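Local coordinates for ebony (PDB 6DYS), which probably joins beta-alanine to amines such as dopamine, this chain being its C-terminal acyltransferase-like domain with the product-like beta-alanyl-dopamine bound, at residues Gln118-Phe123 and Lys154-Ile159; Met125-Lys130 and Ala138-Met143; Phe160-Ser165 and Gln204-His209. All blocks are in the same frame, centred on the assembly; numbering follows the deposited sequence.

Contact 1. Residues Gln118-Phe123 and Lys154-Ile159. With HJ1 (N-[2-(3,4-dihydroxyphenyl)ethyl]-beta-alaninamide), chain C.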
loop_
_atom_site.group_PDB
_atom_site.type_symbol
_atom_site.label_atom_id
_atom_site.label_comp_id
_atom_site.label_asym_id
_atom_site.label_seq_id
_atom_site.Cartn_x
_atom_site.Cartn_y
_atom_site.Cartn_z
ATOM N N GLN A 118 7.168 -13.042 9.603
ATOM C CA GLN A 118 8.470 -12.427 9.379
ATOM C C GLN A 118 8.361 -11.111 8.629
ATOM O O GLN A 118 8.987 -10.120 9.010
ATOM C CB GLN A 118 9.390 -13.378 8.589
ATOM C CG GLN A 118 9.659 -14.728 9.242
ATOM C CD GLN A 118 10.733 -14.662 10.305
ATOM O OE1 GLN A 118 11.256 -13.589 10.614
ATOM N NE2 GLN A 118 11.073 -15.814 10.869
ATOM N N ILE A 119 7.571 -11.085 7.564
ATOM C CA ILE A 119 7.529 -9.977 6.626
ATOM C C ILE A 119 6.165 -9.311 6.751
ATOM O O ILE A 119 5.157 -9.847 6.275
ATOM C CB ILE A 119 7.783 -10.450 5.190
ATOM C CG1 ILE A 119 9.030 -11.338 5.108
ATOM C CG2 ILE A 119 7.966 -9.290 4.284
ATOM C CD1 ILE A 119 9.216 -11.927 3.730
ATOM N N LEU A 120 6.124 -8.143 7.389
ATOM C CA LEU A 120 4.901 -7.347 7.430
ATOM C C LEU A 120 4.779 -6.585 6.119
ATOM O O LEU A 120 5.559 -5.663 5.851
ATOM C CB LEU A 120 4.905 -6.393 8.620
ATOM C CG LEU A 120 3.584 -5.633 8.775
ATOM C CD1 LEU A 120 2.435 -6.600 9.061
ATOM C CD2 LEU A 120 3.679 -4.545 9.840
ATOM N N HIS A 121 3.824 -6.984 5.290
ATOM C CA HIS A 121 3.631 -6.382 3.977
ATOM C C HIS A 121 2.704 -5.185 4.126
ATOM O O HIS A 121 1.501 -5.351 4.345
ATOM C CB HIS A 121 3.049 -7.394 2.991
ATOM C CG HIS A 121 3.017 -6.908 1.575
ATOM N ND1 HIS A 121 2.132 -7.397 0.637
ATOM C CD2 HIS A 121 3.777 -5.989 0.932
ATOM C CE1 HIS A 121 2.341 -6.793 -0.520
ATOM N NE2 HIS A 121 3.333 -5.933 -0.369
ATOM N N SER A 122 3.261 -3.984 4.019
ATOM C CA SER A 122 2.456 -2.766 3.967
ATOM C C SER A 122 2.044 -2.581 2.512
ATOM O O SER A 122 2.797 -2.024 1.708
ATOM C CB SER A 122 3.239 -1.572 4.502
ATOM O OG SER A 122 2.538 -0.355 4.288
ATOM N N PHE A 123 0.854 -3.066 2.155
ATOM C CA PHE A 123 0.491 -3.139 0.746
ATOM C C PHE A 123 -0.422 -2.010 0.286
ATOM O O PHE A 123 -0.464 -1.724 -0.914
ATOM C CB PHE A 123 -0.148 -4.500 0.426
ATOM C CG PHE A 123 -1.546 -4.677 0.958
ATOM C CD1 PHE A 123 -2.642 -4.462 0.139
ATOM C CD2 PHE A 123 -1.763 -5.104 2.260
ATOM C CE1 PHE A 123 -3.929 -4.638 0.611
ATOM C CE2 PHE A 123 -3.050 -5.289 2.740
ATOM C CZ PHE A 123 -4.136 -5.056 1.910
ATOM N N LYS A 154 3.809 -7.235 17.014
ATOM C CA LYS A 154 3.412 -8.515 16.448
ATOM C C LYS A 154 4.602 -9.401 16.094
ATOM O O LYS A 154 4.409 -10.473 15.506
ATOM C CB LYS A 154 2.536 -8.287 15.215
ATOM C CG LYS A 154 1.216 -7.597 15.514
ATOM C CD LYS A 154 0.178 -8.584 16.022
ATOM C CE LYS A 154 -1.206 -7.943 16.083
ATOM N NZ LYS A 154 -2.294 -8.962 16.144
ATOM N N GLN A 155 5.823 -8.971 16.423
ATOM C CA GLN A 155 7.031 -9.794 16.308
ATOM C C GLN A 155 7.376 -10.140 14.859
ATOM O O GLN A 155 7.910 -11.215 14.575
ATOM C CB GLN A 155 6.913 -11.066 17.156
ATOM C CG GLN A 155 6.688 -10.755 18.643
ATOM C CD GLN A 155 6.772 -11.981 19.535
ATOM O OE1 GLN A 155 7.032 -13.090 19.066
ATOM N NE2 GLN A 155 6.565 -11.783 20.831
ATOM N N PHE A 156 7.097 -9.231 13.935
ATOM C CA PHE A 156 7.622 -9.387 12.591
ATOM C C PHE A 156 9.082 -8.954 12.558
ATOM O O PHE A 156 9.558 -8.206 13.418
ATOM C CB PHE A 156 6.801 -8.577 11.589
ATOM C CG PHE A 156 5.477 -9.198 11.255
ATOM C CD1 PHE A 156 4.383 -9.019 12.090
ATOM C CD2 PHE A 156 5.323 -9.962 10.109
ATOM C CE1 PHE A 156 3.166 -9.591 11.787
ATOM C CE2 PHE A 156 4.101 -10.539 9.805
ATOM C CZ PHE A 156 3.022 -10.351 10.642
ATOM N N ALA A 157 9.799 -9.452 11.556
ATOM C CA ALA A 157 11.205 -9.123 11.410
ATOM C C ALA A 157 11.425 -7.799 10.697
ATOM O O ALA A 157 12.460 -7.157 10.916
ATOM C CB ALA A 157 11.932 -10.235 10.647
ATOM N N GLY A 158 10.489 -7.386 9.850
ATOM C CA GLY A 158 10.665 -6.157 9.100
ATOM C C GLY A 158 9.423 -5.826 8.308
ATOM O O GLY A 158 8.486 -6.627 8.204
ATOM N N ILE A 159 9.442 -4.628 7.732
ATOM C CA ILE A 159 8.319 -4.070 6.989
ATOM C C ILE A 159 8.697 -4.018 5.515
ATOM O O ILE A 159 9.747 -3.475 5.152
ATOM C CB ILE A 159 7.939 -2.677 7.517
ATOM C CG1 ILE A 159 7.546 -2.765 8.987
ATOM C CG2 ILE A 159 6.796 -2.081 6.686
ATOM C CD1 ILE A 159 7.480 -1.422 9.685
HETATM C C02 HJ1 C . 2.803 2.498 0.411
HETATM C C03 HJ1 C . 2.277 1.393 -0.499
HETATM C C04 HJ1 C . 0.831 1.713 -1.013
HETATM C C07 HJ1 C . 1.413 0.854 -3.341
HETATM C C08 HJ1 C . 0.871 -0.515 -3.887
HETATM C C09 HJ1 C . -0.213 -0.354 -4.869
HETATM C C10 HJ1 C . -1.318 -1.218 -4.839
HETATM C C11 HJ1 C . -2.357 -1.073 -5.777
HETATM C C12 HJ1 C . -2.293 -0.075 -6.729
HETATM C C14 HJ1 C . -1.182 0.793 -6.755
HETATM C C16 HJ1 C . -0.146 0.644 -5.815
HETATM N N01 HJ1 C . 3.787 1.986 1.377
HETATM N N06 HJ1 C . 0.448 1.431 -2.405
HETATM O O05 HJ1 C . 0.045 2.174 -0.298
HETATM O O13 HJ1 C . -3.365 0.066 -7.687
HETATM O O15 HJ1 C . -1.083 1.901 -7.791
HETATM O O HOH W 1 10.309 -12.174 13.359
#

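Contact 2. Residues Met125-Lys130 and Ala138-Met143. With HJ1 (N-[2-(3,4-dihydroxyphenyl)ethyl]-beta-alaninamide), chain C.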
loop_
_atom_site.group_PDB
_atom_site.type_symbol
_atom_site.label_atom_id
_atom_site.label_comp_id
_atom_site.label_asym_id
_atom_site.label_seq_id
_atom_site.Cartn_x
_atom_site.Cartn_y
_atom_site.Cartn_z
ATOM N N MET A 125 -1.944 2.043 1.595
ATOM C CA MET A 125 -2.026 3.142 2.537
ATOM C C MET A 125 -2.813 4.251 1.859
ATOM O O MET A 125 -2.691 4.450 0.648
ATOM C CB MET A 125 -0.630 3.619 2.951
ATOM C CG MET A 125 -0.545 4.214 4.338
ATOM S SD MET A 125 1.160 4.562 4.826
ATOM C CE MET A 125 1.522 3.167 5.887
ATOM N N GLY A 126 -3.642 4.944 2.630
ATOM C CA GLY A 126 -4.468 6.005 2.083
ATOM C C GLY A 126 -4.801 7.038 3.137
ATOM O O GLY A 126 -4.790 6.763 4.342
ATOM N N THR A 127 -5.094 8.244 2.667
ATOM C CA THR A 127 -5.526 9.332 3.528
ATOM C C THR A 127 -6.777 9.962 2.935
ATOM O O THR A 127 -7.015 9.886 1.726
ATOM C CB THR A 127 -4.428 10.384 3.690
ATOM O OG1 THR A 127 -3.945 10.750 2.395
ATOM C CG2 THR A 127 -3.277 9.812 4.495
ATOM N N ALA A 128 -7.579 10.581 3.801
ATOM C CA ALA A 128 -8.841 11.167 3.365
ATOM C C ALA A 128 -8.604 12.303 2.377
ATOM O O ALA A 128 -7.597 13.018 2.437
ATOM C CB ALA A 128 -9.649 11.677 4.562
ATOM N N GLU A 129 -9.565 12.462 1.466
ATOM C CA GLU A 129 -9.444 13.424 0.375
ATOM C C GLU A 129 -9.303 14.856 0.886
ATOM O O GLU A 129 -8.538 15.650 0.326
ATOM C CB GLU A 129 -10.665 13.297 -0.537
ATOM C CG GLU A 129 -10.394 13.517 -2.006
ATOM C CD GLU A 129 -11.570 13.094 -2.870
ATOM O OE1 GLU A 129 -11.526 13.335 -4.096
ATOM O OE2 GLU A 129 -12.536 12.518 -2.321
ATOM N N LYS A 130 -10.019 15.202 1.950
ATOM C CA LYS A 130 -10.084 16.577 2.430
ATOM C C LYS A 130 -8.847 17.020 3.207
ATOM O O LYS A 130 -8.808 18.167 3.665
ATOM C CB LYS A 130 -11.325 16.766 3.312
ATOM C CG LYS A 130 -11.196 16.116 4.689
ATOM C CD LYS A 130 -12.523 16.091 5.439
ATOM C CE LYS A 130 -13.077 17.500 5.636
ATOM N NZ LYS A 130 -14.557 17.507 5.779
ATOM N N ALA A 138 1.397 14.742 7.919
ATOM C CA ALA A 138 1.381 14.334 9.322
ATOM C C ALA A 138 0.662 13.004 9.515
ATOM O O ALA A 138 1.069 12.180 10.344
ATOM C CB ALA A 138 0.708 15.417 10.160
ATOM N N CYS A 139 -0.425 12.783 8.778
ATOM C CA CYS A 139 -1.066 11.476 8.840
ATOM C C CYS A 139 -0.130 10.401 8.303
ATOM O O CYS A 139 -0.034 9.306 8.873
ATOM C CB CYS A 139 -2.388 11.498 8.070
ATOM S SG CYS A 139 -3.390 10.010 8.239
ATOM N N MET A 140 0.597 10.715 7.228
ATOM C CA MET A 140 1.562 9.775 6.672
ATOM C C MET A 140 2.660 9.453 7.679
ATOM O O MET A 140 3.016 8.283 7.868
ATOM C CB MET A 140 2.147 10.348 5.383
ATOM C CG MET A 140 1.139 10.399 4.236
ATOM S SD MET A 140 0.526 8.746 3.833
ATOM C CE MET A 140 1.929 8.085 2.929
ATOM N N HIS A 141 3.214 10.486 8.332
ATOM C CA HIS A 141 4.205 10.263 9.385
ATOM C C HIS A 141 3.641 9.382 10.487
ATOM O O HIS A 141 4.302 8.442 10.949
ATOM C CB HIS A 141 4.665 11.597 9.980
ATOM C CG HIS A 141 5.711 12.305 9.171
ATOM N ND1 HIS A 141 6.880 11.697 8.769
ATOM C CD2 HIS A 141 5.780 13.583 8.725
ATOM C CE1 HIS A 141 7.614 12.560 8.089
ATOM N NE2 HIS A 141 6.969 13.712 8.046
ATOM N N PHE A 142 2.406 9.671 10.904
ATOM C CA PHE A 142 1.779 8.942 12.001
ATOM C C PHE A 142 1.545 7.479 11.635
ATOM O O PHE A 142 1.748 6.584 12.464
ATOM C CB PHE A 142 0.465 9.636 12.377
ATOM C CG PHE A 142 -0.232 9.031 13.560
ATOM C CD1 PHE A 142 0.071 9.449 14.848
ATOM C CD2 PHE A 142 -1.205 8.058 13.386
ATOM C CE1 PHE A 142 -0.580 8.899 15.944
ATOM C CE2 PHE A 142 -1.855 7.498 14.481
ATOM C CZ PHE A 142 -1.539 7.917 15.760
ATOM N N MET A 143 1.109 7.209 10.406
ATOM C CA MET A 143 0.883 5.816 10.019
ATOM C C MET A 143 2.196 5.051 9.916
ATOM O O MET A 143 2.267 3.877 10.298
ATOM C CB MET A 143 0.116 5.756 8.702
ATOM C CG MET A 143 -1.316 6.233 8.862
ATOM S SD MET A 143 -2.343 5.877 7.430
ATOM C CE MET A 143 -1.703 7.071 6.264
HETATM C C02 HJ1 C . 2.803 2.498 0.411
HETATM C C03 HJ1 C . 2.277 1.393 -0.499
HETATM C C04 HJ1 C . 0.831 1.713 -1.013
HETATM C C07 HJ1 C . 1.413 0.854 -3.341
HETATM C C08 HJ1 C . 0.871 -0.515 -3.887
HETATM C C09 HJ1 C . -0.213 -0.354 -4.869
HETATM C C10 HJ1 C . -1.318 -1.218 -4.839
HETATM C C11 HJ1 C . -2.357 -1.073 -5.777
HETATM C C12 HJ1 C . -2.293 -0.075 -6.729
HETATM C C14 HJ1 C . -1.182 0.793 -6.755
HETATM C C16 HJ1 C . -0.146 0.644 -5.815
HETATM N N01 HJ1 C . 3.787 1.986 1.377
HETATM N N06 HJ1 C . 0.448 1.431 -2.405
HETATM O O05 HJ1 C . 0.045 2.174 -0.298
HETATM O O13 HJ1 C . -3.365 0.066 -7.687
HETATM O O15 HJ1 C . -1.083 1.901 -7.791
#

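Contact 3. Residues Phe160-Ser165 and Gln204-His209. With HJ1 (N-[2-(3,4-dihydroxyphenyl)ethyl]-beta-alaninamide), chain C.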
loop_
_atom_site.group_PDB
_atom_site.type_symbol
_atom_site.label_atom_id
_atom_site.label_comp_id
_atom_site.label_asym_id
_atom_site.label_seq_id
_atom_site.Cartn_x
_atom_site.Cartn_y
_atom_site.Cartn_z
ATOM N N PHE A 160 7.832 -4.578 4.672
ATOM C CA PHE A 160 8.070 -4.752 3.245
ATOM C C PHE A 160 7.004 -3.983 2.481
ATOM O O PHE A 160 5.810 -4.126 2.768
ATOM C CB PHE A 160 8.016 -6.240 2.897
ATOM C CG PHE A 160 8.473 -6.583 1.514
ATOM C CD1 PHE A 160 9.707 -6.172 1.049
ATOM C CD2 PHE A 160 7.676 -7.369 0.691
ATOM C CE1 PHE A 160 10.132 -6.523 -0.216
ATOM C CE2 PHE A 160 8.092 -7.718 -0.581
ATOM C CZ PHE A 160 9.325 -7.294 -1.036
ATOM N N THR A 161 7.425 -3.168 1.520
ATOM C CA THR A 161 6.453 -2.398 0.757
ATOM C C THR A 161 7.075 -1.979 -0.569
ATOM O O THR A 161 8.299 -1.878 -0.692
ATOM C CB THR A 161 5.967 -1.169 1.548
ATOM O OG1 THR A 161 4.815 -0.599 0.914
ATOM C CG2 THR A 161 7.054 -0.110 1.648
ATOM N N THR A 162 6.218 -1.763 -1.563
ATOM C CA THR A 162 6.612 -1.154 -2.830
ATOM C C THR A 162 5.972 0.223 -2.913
ATOM O O THR A 162 4.742 0.341 -2.913
ATOM C CB THR A 162 6.192 -2.007 -4.025
ATOM O OG1 THR A 162 6.714 -3.322 -3.857
ATOM C CG2 THR A 162 6.748 -1.431 -5.315
ATOM N N ASN A 163 6.799 1.256 -2.972
ATOM C CA ASN A 163 6.309 2.621 -3.039
ATOM C C ASN A 163 6.343 3.077 -4.487
ATOM O O ASN A 163 7.376 2.965 -5.157
ATOM C CB ASN A 163 7.136 3.544 -2.141
ATOM C CG ASN A 163 6.886 3.281 -0.664
ATOM O OD1 ASN A 163 5.744 3.217 -0.222
ATOM N ND2 ASN A 163 7.955 3.122 0.102
ATOM N N THR A 164 5.202 3.572 -4.967
ATOM C CA THR A 164 5.019 3.887 -6.371
ATOM C C THR A 164 4.765 5.362 -6.634
ATOM O O THR A 164 4.581 5.740 -7.796
ATOM C CB THR A 164 3.862 3.058 -6.950
ATOM O OG1 THR A 164 2.676 3.299 -6.187
ATOM C CG2 THR A 164 4.196 1.575 -6.900
ATOM N N SER A 165 4.743 6.202 -5.600
ATOM C CA SER A 165 4.655 7.640 -5.795
ATOM C C SER A 165 5.896 8.320 -5.230
ATOM O O SER A 165 6.544 7.782 -4.326
ATOM C CB SER A 165 3.401 8.227 -5.130
ATOM O OG SER A 165 3.568 8.375 -3.729
ATOM N N GLN A 204 9.727 8.010 -13.427
ATOM C CA GLN A 204 8.749 7.354 -12.566
ATOM C C GLN A 204 9.260 5.968 -12.202
ATOM O O GLN A 204 9.473 5.123 -13.083
ATOM C CB GLN A 204 7.377 7.262 -13.229
ATOM C CG GLN A 204 6.372 6.530 -12.342
ATOM C CD GLN A 204 4.986 6.423 -12.942
ATOM O OE1 GLN A 204 4.657 7.100 -13.914
ATOM N NE2 GLN A 204 4.159 5.570 -12.352
ATOM N N ARG A 205 9.463 5.746 -10.909
ATOM C CA ARG A 205 10.036 4.520 -10.383
ATOM C C ARG A 205 9.000 3.746 -9.582
ATOM O O ARG A 205 8.018 4.297 -9.080
ATOM C CB ARG A 205 11.248 4.813 -9.485
ATOM C CG ARG A 205 12.064 6.033 -9.888
ATOM C CD ARG A 205 12.655 5.858 -11.272
ATOM N NE ARG A 205 13.540 4.703 -11.315
ATOM C CZ ARG A 205 14.225 4.323 -12.386
ATOM N NH1 ARG A 205 14.126 5.007 -13.517
ATOM N NH2 ARG A 205 15.012 3.258 -12.322
ATOM N N ALA A 206 9.228 2.446 -9.498
ATOM C CA ALA A 206 8.637 1.596 -8.480
ATOM C C ALA A 206 9.781 1.133 -7.594
ATOM O O ALA A 206 10.765 0.568 -8.092
ATOM C CB ALA A 206 7.907 0.400 -9.096
ATOM N N ILE A 207 9.685 1.407 -6.299
ATOM C CA ILE A 207 10.789 1.135 -5.390
ATOM C C ILE A 207 10.320 0.163 -4.327
ATOM O O ILE A 207 9.373 0.448 -3.583
ATOM C CB ILE A 207 11.362 2.417 -4.769
ATOM C CG1 ILE A 207 11.771 3.386 -5.886
ATOM C CG2 ILE A 207 12.554 2.080 -3.884
ATOM C CD1 ILE A 207 12.518 4.610 -5.406
ATOM N N VAL A 208 10.980 -0.989 -4.270
ATOM C CA VAL A 208 10.727 -1.981 -3.236
ATOM C C VAL A 208 11.514 -1.581 -1.997
ATOM O O VAL A 208 12.731 -1.387 -2.061
ATOM C CB VAL A 208 11.116 -3.383 -3.717
ATOM C CG1 VAL A 208 10.978 -4.369 -2.593
ATOM C CG2 VAL A 208 10.246 -3.779 -4.904
ATOM N N HIS A 209 10.819 -1.438 -0.869
ATOM C CA HIS A 209 11.432 -0.936 0.348
ATOM C C HIS A 209 11.312 -1.963 1.457
ATOM O O HIS A 209 10.326 -2.702 1.539
ATOM C CB HIS A 209 10.799 0.387 0.793
ATOM C CG HIS A 209 11.395 1.586 0.131
ATOM N ND1 HIS A 209 10.654 2.459 -0.636
ATOM C CD2 HIS A 209 12.666 2.055 0.113
ATOM C CE1 HIS A 209 11.438 3.423 -1.084
ATOM N NE2 HIS A 209 12.666 3.196 -0.651
HETATM C C02 HJ1 C . 2.803 2.498 0.411
HETATM C C03 HJ1 C . 2.277 1.393 -0.499
HETATM C C04 HJ1 C . 0.831 1.713 -1.013
HETATM C C07 HJ1 C . 1.413 0.854 -3.341
HETATM C C08 HJ1 C . 0.871 -0.515 -3.887
HETATM C C09 HJ1 C . -0.213 -0.354 -4.869
HETATM C C10 HJ1 C . -1.318 -1.218 -4.839
HETATM C C11 HJ1 C . -2.357 -1.073 -5.777
HETATM C C12 HJ1 C . -2.293 -0.075 -6.729
HETATM C C14 HJ1 C . -1.182 0.793 -6.755
HETATM C C16 HJ1 C . -0.146 0.644 -5.815
HETATM N N01 HJ1 C . 3.787 1.986 1.377
HETATM N N06 HJ1 C . 0.448 1.431 -2.405
HETATM O O05 HJ1 C . 0.045 2.174 -0.298
HETATM O O13 HJ1 C . -3.365 0.066 -7.687
HETATM O O15 HJ1 C . -1.083 1.901 -7.791
HETATM O O HOH W 2 5.480 4.203 -9.922
#

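Contact 1. Residues Gln118-Phe123 and Lys154-Ile159
Ala157 and Gly158 both direct their backbone N-H groups at the carbonyl oxygen of Gln118, and the backbone joins the two segments first. Gln118 O takes Ala157 N at 2.8 Å, tilted out of the carbonyl plane, and Gly158 N at 3.2 Å, almost in line with the C=O bond. Two N-H groups thus grip one oxygen where the parallel pairing begins, Gln118 standing just before strand 119-123 and Ala157 just before strand 158-159. Two residues on, Leu120 N reaches Gly158 O at 2.9 Å with an N-H...O angle of 158°, and a CA-H...O contact links Ile159 CA to Leu120 O. Ser122 and Phe123 continue the first strand toward the bound beta-alanyl-dopamine.

Apolar contact falls mainly to Phe156. Leu120 carries its CG anti to the backbone N (chi1 -175°), which sets CD1 over the middle of the Phe156 ring, 4.1 Å from the centroid, in a CH-pi contact. Phe156 CD2 lies 3.4 Å from Leu120 N, and Gln118 O lies at the ring edge. Leu120 and Ile159 share a sheet face, where Val147 and Ala151 of helix 133-153 pack on both.

A water-mediated link closes the outer end: one water donates to Gln118 OE1 and to Gln155 O. Gln155 follows the helix with positive phi in a Schellman motif.

Such a parallel pairing, reached through a helix, is a beta-alpha-beta crossover, here strand 119-127, helix 133-153 and strand 158-163, and it is consistent with a GNAT-like acyltransferase fold.

Contact 2. Residues Met125-Lys130 and Ala138-Met143
Met143 lays its CE methyl between two side chains of the strand, 3.6 Å from Met125 CG and equally 3.6 Å from Thr127 CG2. The same methyl approaches the backbone in between, with Met143 CE 3.6 Å from Gly126 O. Its chain runs out from the helix extended through chi2 and bends only at the last torsion (chi3 -73°).

Met125 comes the other way. The two methionine chains lie head to foot: while Met143 CE touches Met125 CG, Met125 CE lies 4.1 Å from Met143 CB. Met140 adds a third methionine. Bent at both chi2 and chi3, it brings CE to 4.1 Å from Met125 SD and leaves its own sulfur, Met140 SD, 4.0 Å from Thr127 CG2. One residue earlier, and a turn before Met143, Cys139 SG meets the same threonine methyl at 3.8 Å, so Thr127 CG2 has three helix residues around it.

The Thr127 hydroxyl hydrogen-bonds Asn136, just ahead of the helical segment. Strand 125-127 and helix 138-143 lie 9.2 Å apart between axes and run roughly antiparallel, at 145°, as befits a helix returning over the strand it has just left in a beta-alpha-beta unit. Val64 of strand 62-66 also touches Cys139 and Met143. The backbone Met125 N gives a weak hydrogen bond to the amide oxygen O05 of the bound beta-alanyl-dopamine.

No hydrogen bond joins the two segments, so helix and strand are held to each other here by flexible thioether chains, methyl groups and a thiol, through shape and dispersion rather than directed polar bonds.

Contact 3. Residues Phe160-Ser165 and Gln204-His209
Asn163 and His209 meet through their side chains, alongside the backbone pairs Thr161-His209 and Asn163-Ile207, in the tightly joined half of this antiparallel contact. Asn163 ND2 donates to His209 ND1 at 2.9 Å, the acceptor near the amide plane but the donor 31° out of the imidazole plane. The other end of that amide, Asn163 OD1, accepts from the amino group N01 of beta-alanyl-dopamine at 2.8 Å; His209 thereby probably helps hold the rotation of the amide whose OD1 meets N01. With chi1 at -167°, Thr161 turns OG1 toward N01, from which it takes a second bond, and it also pairs with Ser122 O. Beneath run paired backbone bonds, the shortest being His209 N to Thr161 O at 2.6 Å. On the opposite sheet face Val208 CG1 presses on Phe160 CE1 at 3.3 Å.

Strand 205-212 inserts between strands 158-163 and 178-184, an antiparallel insertion consistent with a GNAT-like sheet.

Beyond the Asn163-Ile207 pair direct bonding stops. Thr164 O and Arg205 O, two acceptors, are bridged by a water that donates to both and accepts from Gln204 NE2, while the Arg205 side chain leads away to Asn182.

Overall arrangement
Followed from the N terminus, after the earlier strands and helices the chain reaches strand 119-127, whose start enters contact 1 and whose end enters contact 2. Contact 2 closes first, after a short connection, when helix 133-153 folds back on that strand. Contact 1 closes next, as the chain leaves the helix and sets strand 158-163 alongside, so contact 2 lies wholly within its span. Contact 3 follows in series: it opens on the same second strand and closes after helix 166-174 and strand 178-184, when strand 205-212 inserts. Contacts 1 and 3 touch through Ser122 and Thr161; contacts 2 and 3 do not touch. All three lie beside beta-alanyl-dopamine.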